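Local coordinates for endoribonuclease L-PSP/chorismate mutase-like domain-containing protein (Agrobacterium tumefaciens, PDB 3D01) that is of unknown function but belongs to the YjgF/chorismate mutase-like family of putative endoribonucleases and assembles as a trimer, at residues I[67-70]-I[71-74]; I[93-96]-I[97-100]; I[113-116]-I[117-120]. All blocks are in the same frame, centred on the assembly; numbering follows the deposited sequence.

Interaction 1. Residues I[67-70]-I[71-74]; sequences DVDV and ASAQ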
loop_
_atom_site.group_PDB
_atom_site.type_symbol
_atom_site.label_atom_id
_atom_site.label_comp_id
_atom_site.label_asym_id
_atom_site.label_seq_id
_atom_site.Cartn_x
_atom_site.Cartn_y
_atom_site.Cartn_z
ATOM N N ASP I 67 20.737 1.115 -14.641
ATOM C CA ASP I 67 20.401 1.829 -15.872
ATOM C C ASP I 67 20.280 3.340 -15.657
ATOM O O ASP I 67 20.537 4.137 -16.575
ATOM C CB ASP I 67 19.088 1.292 -16.398
ATOM C CG ASP I 67 19.163 -0.183 -16.718
ATOM O OD1 ASP I 67 20.029 -0.566 -17.540
ATOM O OD2 ASP I 67 18.380 -0.947 -16.135
ATOM N N VAL I 68 19.888 3.712 -14.446
ATOM C CA VAL I 68 19.622 5.108 -14.075
ATOM C C VAL I 68 20.250 5.410 -12.739
ATOM O O VAL I 68 20.357 4.545 -11.874
ATOM C CB VAL I 68 18.090 5.412 -14.043
ATOM C CG1 VAL I 68 17.485 4.943 -15.378
ATOM C CG2 VAL I 68 17.418 4.769 -12.958
ATOM N N ASP I 69 20.711 6.644 -12.611
ATOM C CA ASP I 69 21.287 7.124 -11.369
ATOM C C ASP I 69 20.232 7.849 -10.524
ATOM O O ASP I 69 19.090 7.984 -10.937
ATOM C CB ASP I 69 22.509 8.024 -11.652
ATOM C CG ASP I 69 22.181 9.350 -12.380
ATOM O OD1 ASP I 69 21.022 9.740 -12.572
ATOM O OD2 ASP I 69 23.175 10.022 -12.769
ATOM N N VAL I 70 20.639 8.335 -9.353
ATOM C CA VAL I 70 19.679 8.906 -8.434
ATOM C C VAL I 70 19.028 10.160 -9.037
ATOM O O VAL I 70 17.791 10.344 -8.945
ATOM C CB VAL I 70 20.279 9.172 -7.045
ATOM C CG1 VAL I 70 19.305 10.022 -6.197
ATOM C CG2 VAL I 70 20.593 7.829 -6.352
ATOM N N ALA I 71 19.835 11.009 -9.655
ATOM C CA ALA I 71 19.290 12.259 -10.209
ATOM C C ALA I 71 18.209 11.953 -11.268
ATOM O O ALA I 71 17.112 12.523 -11.260
ATOM C CB ALA I 71 20.418 13.105 -10.784
ATOM N N SER I 72 18.496 11.022 -12.174
ATOM C CA SER I 72 17.510 10.654 -13.192
ATOM C C SER I 72 16.243 10.022 -12.577
ATOM O O SER I 72 15.131 10.246 -13.040
ATOM C CB SER I 72 18.114 9.691 -14.202
ATOM O OG SER I 72 19.149 10.329 -14.911
ATOM N N ALA I 73 16.440 9.197 -11.545
ATOM C CA ALA I 73 15.348 8.565 -10.832
ATOM C C ALA I 73 14.501 9.612 -10.099
ATOM O O ALA I 73 13.272 9.498 -10.051
ATOM C CB ALA I 73 15.889 7.516 -9.830
ATOM N N GLN I 74 15.144 10.630 -9.534
ATOM C CA GLN I 74 14.407 11.740 -8.936
ATOM C C GLN I 74 13.504 12.450 -9.961
ATOM O O GLN I 74 12.377 12.791 -9.651
ATOM C CB GLN I 74 15.361 12.740 -8.290
ATOM C CG GLN I 74 15.909 12.225 -6.975
ATOM C CD GLN I 74 17.061 13.038 -6.428
ATOM O OE1 GLN I 74 17.793 13.704 -7.175
ATOM N NE2 GLN I 74 17.232 12.998 -5.095
HETATM O O HOH W 1 20.925 8.017 -15.230
#
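Asp69 OD1 accepts a hydrogen bond from Ser72 N at 2.9 Å, nearly straight at 166°. The donor comes nearly along the C-O axis of the carboxylate. This is an N-cap: Asp69 stands right before helix 70-91 and its side chain satisfies an amide of the first turn. CG sits between the backbone N and the carbonyl carbon (chi1 66°), which folds the carboxylate back over that turn. Ser72 OG lies 3.1 Å from the same OD1. A water links the two residues, accepting from Asp69 N at 3.0 Å and bonding to Ser72 OG. The amide dipoles at the helix start would probably stabilise the negative charge of Asp69. Two backbone bonds open the helix, Ala73 N to Asp69 O (3.0 Å) and Gln74 N to Val70 O (2.7 Å). Along the same turn Val70 and Gln74 pack at an oblique angle, with Val70 CG1 3.8 Å from Gln74 CD. Asp67 lies in the pocket of a bound PG5, probably from the crystallisation liquor. Gln74 NE2 is bonded to Leu120 O, and Ala73 touches Val64 in the loop before the helix. The first turn of helix 70-91 thus meets its incoming loop and the start of helix 118-133.

Interaction 2. Residues I[93-96]-I[97-100]; sequences NGDL and SKIR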
loop_
_atom_site.group_PDB
_atom_site.type_symbol
_atom_site.label_atom_id
_atom_site.label_comp_id
_atom_site.label_asym_id
_atom_site.label_seq_id
_atom_site.Cartn_x
_atom_site.Cartn_y
_atom_site.Cartn_z
ATOM N N ASN I 93 -12.564 17.951 -10.705
ATOM C CA ASN I 93 -13.204 18.749 -11.750
ATOM C C ASN I 93 -12.450 20.048 -12.071
ATOM O O ASN I 93 -13.062 21.098 -12.301
ATOM C CB ASN I 93 -14.671 19.024 -11.368
ATOM C CG ASN I 93 -15.491 17.737 -11.223
ATOM O OD1 ASN I 93 -16.043 17.453 -10.150
ATOM N ND2 ASN I 93 -15.549 16.945 -12.291
ATOM N N GLY I 94 -11.122 19.980 -12.063
ATOM C CA GLY I 94 -10.269 21.099 -12.434
ATOM C C GLY I 94 -9.630 21.852 -11.280
ATOM O O GLY I 94 -8.785 22.721 -11.497
ATOM N N ASP I 95 -10.002 21.490 -10.058
ATOM C CA ASP I 95 -9.676 22.257 -8.864
ATOM C C ASP I 95 -8.703 21.563 -7.901
ATOM O O ASP I 95 -9.131 20.898 -6.951
ATOM C CB ASP I 95 -10.988 22.516 -8.105
ATOM C CG ASP I 95 -11.404 23.962 -8.079
ATOM O OD1 ASP I 95 -11.259 24.685 -9.102
ATOM O OD2 ASP I 95 -11.930 24.346 -7.003
ATOM N N LEU I 96 -7.406 21.770 -8.101
ATOM C CA LEU I 96 -6.378 21.300 -7.152
ATOM C C LEU I 96 -6.425 21.994 -5.769
ATOM O O LEU I 96 -5.791 21.546 -4.805
ATOM C CB LEU I 96 -4.969 21.413 -7.762
ATOM C CG LEU I 96 -4.582 20.324 -8.768
ATOM C CD1 LEU I 96 -3.255 20.678 -9.479
ATOM C CD2 LEU I 96 -4.485 18.957 -8.067
ATOM N N SER I 97 -7.179 23.080 -5.676
ATOM C CA SER I 97 -7.372 23.766 -4.405
ATOM C C SER I 97 -8.318 23.006 -3.475
ATOM O O SER I 97 -8.393 23.310 -2.274
ATOM C CB SER I 97 -7.914 25.175 -4.661
ATOM O OG SER I 97 -9.049 25.123 -5.508
ATOM N N LYS I 98 -9.030 22.014 -4.015
ATOM C CA LYS I 98 -9.907 21.178 -3.207
ATOM C C LYS I 98 -9.161 19.996 -2.562
ATOM O O LYS I 98 -9.773 19.188 -1.872
ATOM C CB LYS I 98 -11.106 20.707 -4.029
ATOM C CG LYS I 98 -12.110 21.842 -4.337
ATOM C CD LYS I 98 -13.087 21.452 -5.435
ATOM C CE LYS I 98 -14.099 22.606 -5.755
ATOM N NZ LYS I 98 -14.354 22.768 -7.229
ATOM N N ILE I 99 -7.845 19.914 -2.774
ATOM C CA ILE I 99 -6.977 19.052 -1.942
ATOM C C ILE I 99 -6.920 19.585 -0.533
ATOM O O ILE I 99 -6.520 20.744 -0.348
ATOM C CB ILE I 99 -5.508 18.984 -2.473
ATOM C CG1 ILE I 99 -5.460 18.333 -3.865
ATOM C CG2 ILE I 99 -4.591 18.222 -1.483
ATOM C CD1 ILE I 99 -4.147 18.555 -4.615
ATOM N N ARG I 100 -7.315 18.776 0.455
ATOM C CA ARG I 100 -7.177 19.161 1.868
ATOM C C ARG I 100 -5.836 18.743 2.439
ATOM O O ARG I 100 -5.159 19.519 3.103
ATOM C CB ARG I 100 -8.298 18.566 2.716
ATOM C CG ARG I 100 -9.695 19.083 2.362
ATOM C CD ARG I 100 -10.749 18.468 3.311
ATOM N NE ARG I 100 -10.475 18.774 4.720
ATOM C CZ ARG I 100 -10.788 19.925 5.334
ATOM N NH1 ARG I 100 -11.384 20.936 4.688
ATOM N NH2 ARG I 100 -10.482 20.072 6.621
HETATM O O HOH W 2 -5.064 22.696 -1.966
#
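Asp95 and Lys98 cross at an angle round a short 3-10 turn (Leu96 to Lys98) that joins helix 70-91 to strand 99-110. Just before it, Asn93, with positive phi, is the C-prime residue of the Schellman motif that ends the helix. Lys98 runs extended as far as CE and bends only at its last torsion (chi4 139°). This lays its aliphatic chain beside Asp95 CB and sets NZ against the carboxylate. The salt bridge, Asp95 OD2 to Lys98 NZ, measures 2.9 Å, though its hydrogen bond is weak. The turn itself is closed by Lys98 N to Asp95 O at 3.1 Å, with the donor well above the carbonyl plane. Ser97 OG turns to helix 3-21 instead, where it bonds to Phe7 O and Ser11 OG. Leu96 and Ile99 run alongside each other in the same direction, both packing on Val88 of helix 70-91, and Leu96 also meets Ile14 of helix 3-21. Lys98 and, in the strand, Arg100 make backbone bonds to Asp164 and Glu162. A water donates to both Leu96 O and Ile99 O and spans the step into the strand. The two methyls Leu96 CD2 and Ile99 CD1 are tightly packed, 3.5 Å apart.

Interaction 3. Residues I[113-116]-I[117-120]; sequences PEFV and EQHL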
loop_
_atom_site.group_PDB
_atom_site.type_symbol
_atom_site.label_atom_id
_atom_site.label_comp_id
_atom_site.label_asym_id
_atom_site.label_seq_id
_atom_site.Cartn_x
_atom_site.Cartn_y
_atom_site.Cartn_z
ATOM N N PRO I 113 19.684 -4.783 -6.142
ATOM C CA PRO I 113 19.710 -5.046 -4.706
ATOM C C PRO I 113 20.772 -4.286 -3.915
ATOM O O PRO I 113 20.664 -4.199 -2.697
ATOM C CB PRO I 113 19.928 -6.554 -4.636
ATOM C CG PRO I 113 19.438 -7.064 -5.980
ATOM C CD PRO I 113 19.945 -6.014 -6.913
ATOM N N GLU I 114 21.793 -3.772 -4.589
ATOM C CA GLU I 114 22.804 -2.904 -3.964
ATOM C C GLU I 114 22.345 -1.449 -3.868
ATOM O O GLU I 114 22.979 -0.649 -3.178
ATOM C CB GLU I 114 24.138 -2.983 -4.708
ATOM C CG GLU I 114 24.772 -4.358 -4.681
ATOM C CD GLU I 114 23.992 -5.401 -5.478
ATOM O OE1 GLU I 114 23.568 -5.091 -6.623
ATOM O OE2 GLU I 114 23.843 -6.557 -4.966
ATOM N N PHE I 115 21.256 -1.115 -4.559
ATOM C CA PHE I 115 20.749 0.256 -4.530
ATOM C C PHE I 115 19.874 0.443 -3.293
ATOM O O PHE I 115 18.898 -0.297 -3.117
ATOM C CB PHE I 115 20.014 0.648 -5.785
ATOM C CG PHE I 115 19.506 2.034 -5.710
ATOM C CD1 PHE I 115 20.421 3.093 -5.702
ATOM C CD2 PHE I 115 18.149 2.294 -5.526
ATOM C CE1 PHE I 115 19.987 4.395 -5.598
ATOM C CE2 PHE I 115 17.714 3.603 -5.398
ATOM C CZ PHE I 115 18.614 4.639 -5.442
ATOM N N VAL I 116 20.244 1.419 -2.446
ATOM C CA VAL I 116 19.595 1.586 -1.140
ATOM C C VAL I 116 19.230 3.047 -0.829
ATOM O O VAL I 116 19.129 3.442 0.330
ATOM C CB VAL I 116 20.482 0.951 -0.016
ATOM C CG1 VAL I 116 20.536 -0.552 -0.180
ATOM C CG2 VAL I 116 21.905 1.582 0.004
ATOM N N GLU I 117 19.016 3.839 -1.866
ATOM C CA GLU I 117 18.654 5.251 -1.694
ATOM C C GLU I 117 17.296 5.546 -2.318
ATOM O O GLU I 117 17.053 6.620 -2.887
ATOM C CB GLU I 117 19.750 6.152 -2.260
ATOM C CG GLU I 117 21.016 6.072 -1.449
ATOM C CD GLU I 117 22.188 6.747 -2.127
ATOM O OE1 GLU I 117 22.441 6.526 -3.317
ATOM O OE2 GLU I 117 22.906 7.459 -1.440
ATOM N N GLN I 118 16.381 4.610 -2.136
ATOM C CA GLN I 118 15.016 4.803 -2.611
ATOM C C GLN I 118 14.337 6.024 -1.969
ATOM O O GLN I 118 13.511 6.670 -2.593
ATOM C CB GLN I 118 14.159 3.566 -2.415
ATOM C CG GLN I 118 14.585 2.331 -3.209
ATOM C CD GLN I 118 15.642 1.495 -2.520
ATOM O OE1 GLN I 118 16.114 1.832 -1.419
ATOM N NE2 GLN I 118 15.999 0.361 -3.147
ATOM N N HIS I 119 14.685 6.318 -0.725
ATOM C CA HIS I 119 14.180 7.547 -0.040
ATOM C C HIS I 119 14.588 8.807 -0.803
ATOM O O HIS I 119 13.780 9.716 -0.988
ATOM C CB HIS I 119 14.626 7.611 1.416
ATOM C CG HIS I 119 16.107 7.509 1.596
ATOM N ND1 HIS I 119 16.835 6.391 1.230
ATOM C CD2 HIS I 119 16.998 8.381 2.114
ATOM C CE1 HIS I 119 18.109 6.596 1.508
ATOM N NE2 HIS I 119 18.235 7.799 2.035
ATOM N N LEU I 120 15.825 8.851 -1.286
ATOM C CA LEU I 120 16.303 9.996 -2.055
ATOM C C LEU I 120 15.561 10.115 -3.379
ATOM O O LEU I 120 15.288 11.238 -3.873
ATOM C CB LEU I 120 17.789 9.855 -2.302
ATOM C CG LEU I 120 18.626 9.813 -1.027
ATOM C CD1 LEU I 120 20.110 9.935 -1.426
ATOM C CD2 LEU I 120 18.189 10.874 -0.052
#
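Glu117 meets Phe115 at the N-cap position of helix 118-133, where the loop from strand 99-110 turns into the helix. The backbone N of Glu117 lies 3.6 Å above the Phe115 ring plane, over the ring centre. Its CB comes within 3.7 Å of Phe115 CZ. The two side chains cross at about a right angle, with ring and carboxylate planes 69° apart. The ring reaches this place because Phe115 CG is anti to the backbone N (chi1 179°). Gln118 follows and runs back past the ring in the opposite direction. A bend at chi2 (86°) carries its amide to the loop, where NE2 gives a weak hydrogen bond to Phe115 O at 3.0 Å. Gln118 NE2 also bonds to Ser111 OG, so this amide ties the helix start to two points of the incoming loop. Gln118 packs on Leu149 of the second subunit, whose Ser148 OG bonds to Phe115 O, which places the turn at a subunit interface of the trimer. Next comes His119, whose ring stacks with Phe151 of the second subunit. The His119 ring presents its edge to the loop, with CE1 3.5 Å from Val116 O and that oxygen in the ring plane.

The three contacts come in series along the chain. Interaction 1 starts helix 70-91, interaction 2 joins the end of that helix to strand 99-110, and interaction 3 leads from the strand into helix 118-133. Interactions 1 and 3 are neighbours, their centres about 11 Å apart, and they touch where Val70 packs on Phe115 and Glu117. Interaction 2 lies on the opposite side of the chain's centre, with its centre about 31 Å from that of interaction 1 and 33 Å from that of interaction 3. Helix and strand therefore span the domain between them. A bound PG5, probably from the crystallisation liquor, lies near interactions 1 and 3 and may mark a pocket. Interaction 3 also reaches a second subunit.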